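Local coordinates for hypothetical Thioesterase Protein SP_1851 (PDB 4XY5) that is an uncharacterised hotdog-fold protein of the PaaI-like thioesterase group that probably hydrolyses acyl-CoA thioesters, its natural substrate not being established, at residues F15-I20 with K33-S38. The protein carries 1 engineered substitution. Sequence-based numbering, arbitrary orientation.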
# COMPACT_ATOMS: atom_id res chain seq x y z
N PHE A 15 1.19 1.54 23.44
CA PHE A 15 0.20 1.17 24.46
C PHE A 15 0.76 0.95 25.86
O PHE A 15 0.33 0.04 26.58
CB PHE A 15 -0.59 -0.07 24.03
CG PHE A 15 -1.40 0.14 22.77
CD1 PHE A 15 -2.61 0.82 22.82
CD2 PHE A 15 -0.93 -0.32 21.55
CE1 PHE A 15 -3.36 1.03 21.67
CE2 PHE A 15 -1.67 -0.12 20.39
CZ PHE A 15 -2.88 0.56 20.45
N GLU A 16 1.68 1.81 26.27
CA GLU A 16 2.07 1.87 27.68
C GLU A 16 0.93 2.47 28.50
O GLU A 16 0.82 2.22 29.70
CB GLU A 16 3.36 2.68 27.83
CG GLU A 16 4.55 2.00 27.17
CD GLU A 16 5.89 2.56 27.60
OE1 GLU A 16 6.91 1.89 27.34
OE2 GLU A 16 5.93 3.68 28.16
N ASN A 17 0.09 3.25 27.83
CA ASN A 17 -1.16 3.74 28.39
C ASN A 17 -2.19 3.72 27.27
O ASN A 17 -1.82 3.84 26.11
CB ASN A 17 -1.03 5.16 28.95
CG ASN A 17 -0.81 6.20 27.86
OD1 ASN A 17 -1.78 6.70 27.25
ND2 ASN A 17 0.46 6.55 27.61
N TYR A 18 -3.47 3.58 27.62
CA TYR A 18 -4.55 3.68 26.62
C TYR A 18 -5.90 3.68 27.32
O TYR A 18 -6.01 3.26 28.48
CB TYR A 18 -4.49 2.54 25.59
CG TYR A 18 -4.77 1.16 26.14
CD1 TYR A 18 -6.06 0.65 26.18
CD2 TYR A 18 -3.73 0.36 26.62
CE1 TYR A 18 -6.32 -0.63 26.69
CE2 TYR A 18 -3.97 -0.91 27.13
CZ TYR A 18 -5.26 -1.39 27.17
OH TYR A 18 -5.48 -2.65 27.67
N GLU A 19 -6.91 4.18 26.62
CA GLU A 19 -8.30 4.11 27.06
C GLU A 19 -9.14 3.60 25.90
O GLU A 19 -9.11 4.20 24.84
CB GLU A 19 -8.81 5.48 27.50
CG GLU A 19 -8.05 6.09 28.67
CD GLU A 19 -8.46 5.48 29.99
OE1 GLU A 19 -9.50 4.76 30.00
OE2 GLU A 19 -7.75 5.70 31.00
N ILE A 20 -9.87 2.50 26.10
CA ILE A 20 -10.82 2.05 25.09
C ILE A 20 -12.15 2.76 25.32
O ILE A 20 -12.85 2.49 26.30
CB ILE A 20 -11.04 0.52 25.12
CG1 ILE A 20 -9.71 -0.22 25.03
CG2 ILE A 20 -11.96 0.09 23.98
CD1 ILE A 20 -9.87 -1.73 25.10
N LYS A 33 -1.78 8.48 25.08
CA LYS A 33 -0.93 9.66 25.19
C LYS A 33 0.48 9.34 24.72
O LYS A 33 1.06 8.35 25.17
CB LYS A 33 -0.87 10.18 26.63
CG LYS A 33 -0.22 11.56 26.70
CD LYS A 33 -0.17 12.09 28.12
CE LYS A 33 0.73 11.24 28.98
NZ LYS A 33 0.87 11.82 30.35
N VAL A 34 1.01 10.18 23.84
CA VAL A 34 2.36 10.01 23.31
C VAL A 34 3.38 10.25 24.43
O VAL A 34 3.31 11.26 25.13
CB VAL A 34 2.63 10.97 22.13
CG1 VAL A 34 4.01 10.74 21.54
CG2 VAL A 34 1.56 10.79 21.05
N VAL A 35 4.29 9.30 24.62
CA VAL A 35 5.29 9.39 25.68
C VAL A 35 6.67 9.21 25.07
O VAL A 35 6.81 9.05 23.84
CB VAL A 35 5.02 8.36 26.80
CG1 VAL A 35 3.78 8.74 27.58
CG2 VAL A 35 4.88 6.95 26.23
N ASN A 36 7.72 9.25 25.89
CA ASN A 36 9.07 9.21 25.33
C ASN A 36 9.35 7.94 24.53
O ASN A 36 10.06 7.98 23.53
CB ASN A 36 10.13 9.35 26.43
CG ASN A 36 11.54 9.51 25.86
OD1 ASN A 36 11.88 10.56 25.30
ND2 ASN A 36 12.36 8.48 25.98
N SER A 37 8.80 6.82 24.97
CA SER A 37 9.07 5.55 24.29
C SER A 37 8.35 5.49 22.93
O SER A 37 8.60 4.58 22.14
CB SER A 37 8.63 4.37 25.16
OG SER A 37 7.24 4.41 25.43
N SER A 38 7.49 6.47 22.68
CA SER A 38 6.74 6.55 21.43
C SER A 38 7.55 7.19 20.31
O SER A 38 7.17 7.10 19.16
CB SER A 38 5.45 7.36 21.61
OG SER A 38 4.74 7.00 22.78
O HOH W 1 8.08 6.20 27.86
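The carboxamide of N17 reads both backbone polar groups of K33, in the manner of one more residue paired to the edge of strand 27-33. OD1 of N17 accepts a hydrogen bond from K33 N at 2.8 Å, nearly straight (166°) and directed onto a lone pair in the carbonyl plane. In return N17 ND2 donates to K33 O over 3.1 Å, and that oxygen lies almost in the plane of the N17 amide, the N-H meeting a lone pair of K33 O. Two bonds, one to the N-H and one to the carbonyl of K33, fix the rotation of the amide about chi2, and chi1 of 69°, which sets CG between the backbone N and the carbonyl carbon, swings it across to K33. The site lies in the hotdog sheet where 19-24, the outermost strand on that side within this chain, begins and its antiparallel neighbour 27-33 ends; a backbone hydrogen bond between E19 and T31 belongs to the strand pairing, and the side-chain hydroxyl of T32 bonds to N17 O beside it.

Polar contact resumes at E16, whose extended side chain brings its carboxylate beside the hydroxyl of S37, OE2 to OG being 3.1 Å. Water 1 links the carboxylate to the backbone of S37 instead, accepting from S37 N at 3.0 Å and donating weakly to E16 OE2.

Between these two polar groups sits V35, its methyls divided: CG1 lies 4.0 Å from N17 ND2, while CG2 faces E16 OE2. Beyond the chain, A11 of the second subunit packs on E16.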